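Local coordinates for protein oxalate oxidase (PDB 1FI2) that oxidises oxalate with molecular oxygen to carbon dioxide and hydrogen peroxide at a manganese centre, working as a secreted plant homohexamer that also shows superoxide dismutase activity, at residues A[130-133]-A[134-137]; A[177-180]-A[181-185]; A[19-22]-A[23-27]; A[168-171]-A[172-176]. All blocks are in the same frame, centred on the assembly; numbering follows the deposited sequence.

Interaction 1 (A[130-133]-A[134-137]); sequences VIPR and GLMH. With MN (manganese (II) ion), chain B.
Ile131 lays its CG2 methyl over one face of the His137 ring, a CH-pi contact in which CG2 of Ile131 lies 3.5 Å from the centroid of the ring and 16° off its normal. CG2 is placed there by an Ile131 chi1 of -43°, which sets this methyl anti to the backbone N, while CD1 of the same residue covers the CD2 side of the imidazole, 3.7 Å from His137 CD2. The ring is held at both nitrogens. Its NE2 binds the manganese ion at 2.2 Å, and its ND1 donates to Leu135 O at 3.0 Å with an N-H...O angle of 152°. With Ile131 cut back to alanine, that ring face would probably lose its cover and the imidazole be freer to rock. Farther out, Pro132 to Leu135 form a type II turn closed by Leu135 N to Pro132 O at 3.2 Å, with Gly134 at positive phi, and Leu135 CD1 packs on Pro132 CB. His88, His90 and Glu95 complete the protein ligands of the metal. Because ND1 is the donor to a carbonyl, NE2 is left to offer its lone pair to manganese, and the carbonyl probably makes the imidazole a somewhat stronger ligand.

Interaction 2 (A[177-180]-A[181-185]); sequences PVLT and KALRV
A chi1 of 59° sets Thr180 CG2 anti to the carbonyl carbon, where it comes within 3.6 Å of Val185 O; the backbone itself brings Thr180 CB to 3.3 Å from that same Val185 O. In Leu183 a chi1 of -60° swings CG back along the helix, leaving Leu183 CG 3.3 Å from Leu179 O, and its CD1 makes a looser contact, 4.4 Å from Leu179 CB. The backbone frame is the i to i+4 pattern of an alpha helix: Ala182 N donates to Val178 O at 3.1 Å and Leu183 N to Leu179 O at 2.9 Å. At the C-terminal end, Arg184 N reaches Thr180 O only weakly, at an N-H...O angle of 126°, and Arg184 leaves helical geometry with a positive phi. Leu179 and Leu183 both pack on Phe168 of helix 163-169. On another side, Lys181 NZ bonds Asn52 O of the third subunit, and Arg184 forms a salt bridge with the terminal carboxylate of Ser201 there. The chemistry is therefore divided: the polar tips of Lys181 and Arg184 bind across the subunit interface, where Ala182 and Val185 also pack, while Leu179 and Leu183 pack on a helix of their own chain.

Interaction 3 (A[19-22]-A[23-27]); sequences VSVN and GHTCK
Val19 meets Thr25 methyl to methyl, and Thr25 is the side chain that ties the two arms of this bend together. From its CB the chain forks at a chi1 of 54°. That torsion places OG1 between the backbone N and the carbonyl carbon, 2.7 Å from water 3, and sends CG2 anti to the carbonyl carbon, toward the other arm. There CG2 of Thr25 presses on CG1 of Val19 at 3.3 Å, tighter than usual van der Waals contact, with the two side chains crossing at about a right angle. Val21 CG2 lies over the backbone beside it, 3.8 Å from Thr25 N.

No direct hydrogen bond crosses between 19-22 and 23-27; two waters do that work. Water 3 accepts from Thr25 N at 2.7 Å and donates to Val19 O at 2.9 Å. Water 4, nearer the bend, accepts from Val21 N and donates to Gly23 O at 2.9 Å. At the tip Gly23 has a positive phi of 82°, and the end-to-end directions of 19-22 and 23-25 differ by 148°, so the chain nearly doubles back.

Outward, the amide of Asn22 is gripped by the fourth subunit: its OD1 accepts from Gln7 NE2 and Leu6 N, while ND2 donates to Asp4 O. Val19 and Val21 also pack on their counterparts in the fifth subunit. Cys26, disulfide-bonded to Cys10, ties the returning arm to the N-terminal region. The arrangement is a water-bridged hairpin-like loop in the N-terminal extension preceding the germin jellyroll, disulfide-bonded at its base and embedded among neighbouring subunits of the hexamer.

Interaction 4 (A[168-171]-A[172-176]); sequences FGSD and PPIPT
Ser170 reaches across a cis-proline turn to Pro172, in the loop that links helix 163-169 to helix 176-183 within the C-terminal helical part of the germin subunit. The close-packed side is built round the serine hydroxyl. A chi1 of 57° tucks OG between the backbone N and carbonyl carbon, from where it donates to Pro172 O at 2.9 Å. The approach is well off the carbonyl plane: the donor stands 41° above it, with a C=O...O angle of 128°. Ile174 CG1 lies 3.9 Å from the same OG, and its side chain packs on Leu179 of the following helix, while Phe168 is buried against Leu193 of helix 187-196.

The other side is looser. Asp171, Pro172 and Pro173 are exposed, although Asp171 also makes backbone hydrogen bonds to the third subunit and packs on its Gly115. The cis peptide bond between Asp171 and Pro172 brings their CA atoms to 2.9 Å. Pro173 CD lies 3.6 Å from Ser170 O, and Pro173 N, being a proline nitrogen, has no hydrogen to give that carbonyl.

Replacing Ser170 with alanine would probably leave Pro172 O without its hydroxyl donor and let the cis turn flex. Beyond the turn, Pro175 takes the N-cap position of helix 176-183. One water spans the inner side of the bend, accepting from Ser170 N at 3.2 Å and from Ile174 N at 2.9 Å.

How the interactions relate
Interaction 1 is the fully buried one, inside the jellyroll, where a histidine bound to metal is backed by an aliphatic face and a backbone carbonyl. The other three are partly buried and lie far from the manganese site. Interactions 2 and 4 touch, their centres about 13 Å apart: the turn of 168-176 leads into helix 176-183, on which 177-185 mostly lies, and Leu183 CD1 meets Phe168 CE2 at 3.7 Å. Regular helical bonds dominate the former, a hydroxyl and a water the latter. Interaction 3 stands apart, its centre about 40 Å from that of interaction 2, and relies on bridging waters. All four also reach neighbouring subunits.

Interaction 1 (A[130-133]-A[134-137])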
# COMPACT_ATOMS: atom_id res chain seq x y z
N VAL A 130 -4.32 -11.62 19.12
CA VAL A 130 -3.80 -10.80 18.02
C VAL A 130 -2.84 -9.75 18.56
O VAL A 130 -3.08 -9.12 19.60
CB VAL A 130 -4.94 -10.22 17.18
CG1 VAL A 130 -5.76 -9.19 17.93
CG2 VAL A 130 -4.41 -9.63 15.87
N ILE A 131 -1.70 -9.60 17.90
CA ILE A 131 -0.67 -8.65 18.31
C ILE A 131 -0.47 -7.59 17.22
O ILE A 131 0.12 -7.89 16.18
CB ILE A 131 0.71 -9.32 18.46
CG1 ILE A 131 0.68 -10.67 19.17
CG2 ILE A 131 1.68 -8.35 19.13
CD1 ILE A 131 0.43 -10.65 20.65
N PRO A 132 -0.90 -6.36 17.46
CA PRO A 132 -0.72 -5.30 16.49
C PRO A 132 0.73 -5.09 16.12
O PRO A 132 1.67 -5.21 16.90
CB PRO A 132 -1.33 -4.06 17.16
CG PRO A 132 -2.18 -4.57 18.26
CD PRO A 132 -1.61 -5.90 18.68
N ARG A 133 0.92 -4.80 14.85
CA ARG A 133 2.20 -4.49 14.23
C ARG A 133 3.11 -3.63 15.09
O ARG A 133 2.76 -2.55 15.56
CB ARG A 133 1.81 -3.91 12.87
CG ARG A 133 2.08 -2.49 12.51
CD ARG A 133 1.67 -2.08 11.11
NE ARG A 133 1.78 -3.01 10.04
CZ ARG A 133 2.64 -3.56 9.23
NH1 ARG A 133 3.94 -3.33 9.18
NH2 ARG A 133 2.20 -4.43 8.31
N GLY A 134 4.31 -4.14 15.40
CA GLY A 134 5.34 -3.46 16.12
C GLY A 134 5.26 -3.26 17.61
O GLY A 134 6.11 -2.57 18.19
N LEU A 135 4.27 -3.84 18.28
CA LEU A 135 4.13 -3.67 19.72
C LEU A 135 4.85 -4.77 20.48
O LEU A 135 4.95 -5.90 20.00
CB LEU A 135 2.65 -3.65 20.11
CG LEU A 135 1.80 -2.53 19.51
CD1 LEU A 135 0.36 -2.61 20.00
CD2 LEU A 135 2.38 -1.16 19.83
N MET A 136 5.35 -4.44 21.67
CA MET A 136 6.02 -5.43 22.51
C MET A 136 5.02 -6.44 23.05
O MET A 136 3.89 -6.08 23.41
CB MET A 136 6.79 -4.73 23.64
CG MET A 136 7.80 -5.63 24.33
SD MET A 136 8.62 -4.87 25.75
CE MET A 136 9.35 -3.42 24.99
N HIS A 137 5.41 -7.72 23.09
CA HIS A 137 4.52 -8.77 23.59
C HIS A 137 5.32 -9.98 24.05
O HIS A 137 6.51 -10.09 23.75
CB HIS A 137 3.50 -9.16 22.51
CG HIS A 137 4.10 -9.66 21.23
ND1 HIS A 137 4.81 -8.84 20.39
CD2 HIS A 137 4.08 -10.88 20.63
CE1 HIS A 137 5.21 -9.53 19.34
NE2 HIS A 137 4.79 -10.78 19.45
MN MN B . 5.37 -12.67 18.42
O HOH W 1 6.53 -14.60 17.49
O HOH W 2 4.25 -14.02 19.81

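Interaction 2 (A[177-180]-A[181-185])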
# COMPACT_ATOMS: atom_id res chain seq x y z
N PRO A 177 27.71 2.41 29.85
CA PRO A 177 27.29 3.75 30.23
C PRO A 177 26.00 4.20 29.56
O PRO A 177 25.24 5.00 30.12
CB PRO A 177 28.48 4.63 29.84
CG PRO A 177 29.65 3.71 29.83
CD PRO A 177 29.09 2.41 29.28
N VAL A 178 25.72 3.75 28.33
CA VAL A 178 24.45 4.05 27.68
C VAL A 178 23.33 3.34 28.45
O VAL A 178 22.29 3.93 28.75
CB VAL A 178 24.41 3.62 26.21
CG1 VAL A 178 23.02 3.79 25.61
CG2 VAL A 178 25.43 4.41 25.39
N LEU A 179 23.56 2.08 28.78
CA LEU A 179 22.58 1.28 29.51
C LEU A 179 22.41 1.70 30.96
O LEU A 179 21.30 1.47 31.46
CB LEU A 179 22.92 -0.21 29.43
CG LEU A 179 22.74 -0.87 28.06
CD1 LEU A 179 23.24 -2.30 28.10
CD2 LEU A 179 21.28 -0.82 27.62
N THR A 180 23.40 2.27 31.64
CA THR A 180 23.20 2.69 33.02
C THR A 180 22.34 3.95 33.09
O THR A 180 21.54 4.12 34.01
CB THR A 180 24.50 2.92 33.80
OG1 THR A 180 25.29 3.93 33.15
CG2 THR A 180 25.32 1.65 33.91
N LYS A 181 22.46 4.83 32.10
CA LYS A 181 21.65 6.04 32.04
C LYS A 181 20.21 5.68 31.70
O LYS A 181 19.27 6.22 32.28
CB LYS A 181 22.19 7.03 31.00
CG LYS A 181 21.47 8.36 30.96
CD LYS A 181 21.71 9.18 32.23
CE LYS A 181 20.98 10.51 32.14
NZ LYS A 181 19.50 10.29 32.06
N ALA A 182 20.04 4.75 30.77
CA ALA A 182 18.73 4.32 30.32
C ALA A 182 17.99 3.46 31.34
O ALA A 182 16.77 3.60 31.44
CB ALA A 182 18.87 3.53 29.02
N LEU A 183 18.68 2.59 32.06
CA LEU A 183 18.02 1.70 33.01
C LEU A 183 18.00 2.22 34.44
O LEU A 183 17.33 1.66 35.31
CB LEU A 183 18.67 0.32 32.95
CG LEU A 183 18.61 -0.36 31.57
CD1 LEU A 183 19.40 -1.66 31.57
CD2 LEU A 183 17.17 -0.61 31.16
N ARG A 184 18.72 3.29 34.70
CA ARG A 184 18.78 3.95 36.00
C ARG A 184 19.31 3.07 37.12
O ARG A 184 18.90 3.17 38.28
CB ARG A 184 17.39 4.53 36.33
CG ARG A 184 16.88 5.55 35.31
CD ARG A 184 15.38 5.77 35.44
NE ARG A 184 14.84 6.45 34.26
CZ ARG A 184 13.58 6.78 34.04
NH1 ARG A 184 12.64 6.51 34.93
NH2 ARG A 184 13.24 7.38 32.90
N VAL A 185 20.28 2.22 36.82
CA VAL A 185 20.95 1.34 37.77
C VAL A 185 22.46 1.46 37.58
O VAL A 185 22.92 1.98 36.56
CB VAL A 185 20.55 -0.14 37.68
CG1 VAL A 185 19.13 -0.39 38.16
CG2 VAL A 185 20.72 -0.67 36.26

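Interaction 3 (A[19-22]-A[23-27])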
# COMPACT_ATOMS: atom_id res chain seq x y z
N VAL A 19 20.88 -12.46 -7.26
CA VAL A 19 20.84 -11.00 -7.15
C VAL A 19 19.95 -10.63 -5.96
O VAL A 19 18.98 -11.34 -5.67
CB VAL A 19 20.38 -10.34 -8.45
CG1 VAL A 19 19.02 -10.86 -8.89
CG2 VAL A 19 20.33 -8.82 -8.35
N SER A 20 20.30 -9.56 -5.26
CA SER A 20 19.55 -9.12 -4.09
C SER A 20 18.59 -7.98 -4.40
O SER A 20 18.97 -7.03 -5.09
CB SER A 20 20.54 -8.68 -3.00
OG SER A 20 19.84 -8.20 -1.87
N VAL A 21 17.36 -8.06 -3.92
CA VAL A 21 16.33 -7.05 -4.14
C VAL A 21 15.45 -6.97 -2.89
O VAL A 21 15.63 -7.79 -1.99
CB VAL A 21 15.36 -7.32 -5.31
CG1 VAL A 21 15.94 -7.05 -6.69
CG2 VAL A 21 14.82 -8.74 -5.22
N ASN A 22 14.51 -6.03 -2.87
CA ASN A 22 13.56 -6.01 -1.75
C ASN A 22 12.83 -7.35 -1.78
O ASN A 22 12.22 -7.69 -2.79
CB ASN A 22 12.60 -4.85 -1.88
CG ASN A 22 11.75 -4.57 -0.66
OD1 ASN A 22 12.21 -4.76 0.47
ND2 ASN A 22 10.55 -4.07 -0.89
N GLY A 23 12.92 -8.10 -0.68
CA GLY A 23 12.33 -9.44 -0.66
C GLY A 23 13.33 -10.38 -1.33
O GLY A 23 14.49 -10.49 -0.91
N HIS A 24 12.89 -11.16 -2.31
CA HIS A 24 13.69 -12.13 -3.02
C HIS A 24 13.33 -12.21 -4.51
O HIS A 24 12.17 -12.12 -4.90
CB HIS A 24 13.49 -13.56 -2.46
CG HIS A 24 13.98 -13.74 -1.05
ND1 HIS A 24 15.30 -13.88 -0.73
CD2 HIS A 24 13.30 -13.68 0.12
CE1 HIS A 24 15.42 -13.95 0.59
NE2 HIS A 24 14.22 -13.81 1.12
N THR A 25 14.34 -12.46 -5.33
CA THR A 25 14.13 -12.84 -6.72
C THR A 25 13.46 -14.22 -6.71
O THR A 25 13.48 -14.90 -5.69
CB THR A 25 15.44 -12.91 -7.51
OG1 THR A 25 16.36 -13.78 -6.84
CG2 THR A 25 16.05 -11.52 -7.62
N CYS A 26 12.85 -14.59 -7.83
CA CYS A 26 12.13 -15.85 -7.89
C CYS A 26 12.72 -16.88 -8.84
O CYS A 26 13.35 -16.56 -9.83
CB CYS A 26 10.69 -15.57 -8.36
SG CYS A 26 9.94 -14.14 -7.56
N LYS A 27 12.45 -18.15 -8.52
CA LYS A 27 12.89 -19.23 -9.40
C LYS A 27 12.03 -19.12 -10.66
O LYS A 27 10.84 -18.81 -10.58
CB LYS A 27 12.59 -20.60 -8.78
CG LYS A 27 13.36 -20.98 -7.54
CD LYS A 27 14.84 -21.18 -7.79
CE LYS A 27 15.13 -22.31 -8.77
NZ LYS A 27 16.60 -22.45 -9.01
O HOH W 3 16.85 -12.77 -4.35
O HOH W 4 16.95 -10.56 -2.41

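Interaction 4 (A[168-171]-A[172-176])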
# COMPACT_ATOMS: atom_id res chain seq x y z
N PHE A 168 21.00 -6.50 25.90
CA PHE A 168 22.20 -6.92 26.60
C PHE A 168 23.18 -7.77 25.83
O PHE A 168 24.30 -7.94 26.35
CB PHE A 168 21.76 -7.68 27.88
CG PHE A 168 20.85 -6.85 28.75
CD1 PHE A 168 19.52 -7.20 28.92
CD2 PHE A 168 21.33 -5.72 29.39
CE1 PHE A 168 18.68 -6.44 29.72
CE2 PHE A 168 20.50 -4.96 30.19
CZ PHE A 168 19.17 -5.32 30.35
N GLY A 169 22.85 -8.27 24.64
CA GLY A 169 23.76 -9.14 23.92
C GLY A 169 23.82 -8.91 22.42
O GLY A 169 24.00 -9.87 21.66
N SER A 170 23.63 -7.66 21.99
CA SER A 170 23.71 -7.35 20.56
C SER A 170 25.13 -7.57 20.08
O SER A 170 26.03 -7.77 20.92
CB SER A 170 23.23 -5.93 20.28
OG SER A 170 23.93 -4.93 21.00
N ASP A 171 25.48 -7.33 18.82
CA ASP A 171 26.86 -7.50 18.36
C ASP A 171 27.42 -6.28 17.65
O ASP A 171 27.09 -6.04 16.49
CB ASP A 171 26.90 -8.69 17.38
CG ASP A 171 26.56 -10.03 17.99
OD1 ASP A 171 27.35 -10.54 18.82
OD2 ASP A 171 25.50 -10.60 17.66
N PRO A 172 28.28 -5.51 18.31
CA PRO A 172 28.69 -5.70 19.69
C PRO A 172 27.74 -5.06 20.68
O PRO A 172 26.75 -4.45 20.28
CB PRO A 172 30.02 -4.93 19.73
CG PRO A 172 29.77 -3.77 18.83
CD PRO A 172 28.90 -4.29 17.72
N PRO A 173 27.81 -5.41 21.96
CA PRO A 173 26.85 -4.96 22.94
C PRO A 173 26.76 -3.45 23.09
O PRO A 173 27.73 -2.71 22.87
CB PRO A 173 27.33 -5.59 24.25
CG PRO A 173 28.24 -6.70 23.85
CD PRO A 173 28.87 -6.27 22.55
N ILE A 174 25.58 -2.96 23.48
CA ILE A 174 25.37 -1.53 23.71
C ILE A 174 26.30 -1.16 24.87
O ILE A 174 26.38 -1.91 25.85
CB ILE A 174 23.91 -1.25 24.10
CG1 ILE A 174 22.96 -1.67 22.98
CG2 ILE A 174 23.70 0.21 24.45
CD1 ILE A 174 21.49 -1.72 23.36
N PRO A 175 27.04 -0.07 24.76
CA PRO A 175 27.96 0.33 25.81
C PRO A 175 27.27 0.35 27.17
O PRO A 175 26.18 0.88 27.31
CB PRO A 175 28.44 1.71 25.38
CG PRO A 175 28.28 1.71 23.90
CD PRO A 175 27.04 0.88 23.63
N THR A 176 28.00 -0.04 28.22
CA THR A 176 27.45 -0.02 29.58
C THR A 176 26.96 1.33 30.02
O THR A 176 25.83 1.44 30.52
CB THR A 176 28.42 -0.67 30.58
OG1 THR A 176 28.47 -2.08 30.26
CG2 THR A 176 27.96 -0.51 32.02
O HOH W 5 23.63 -5.04 23.77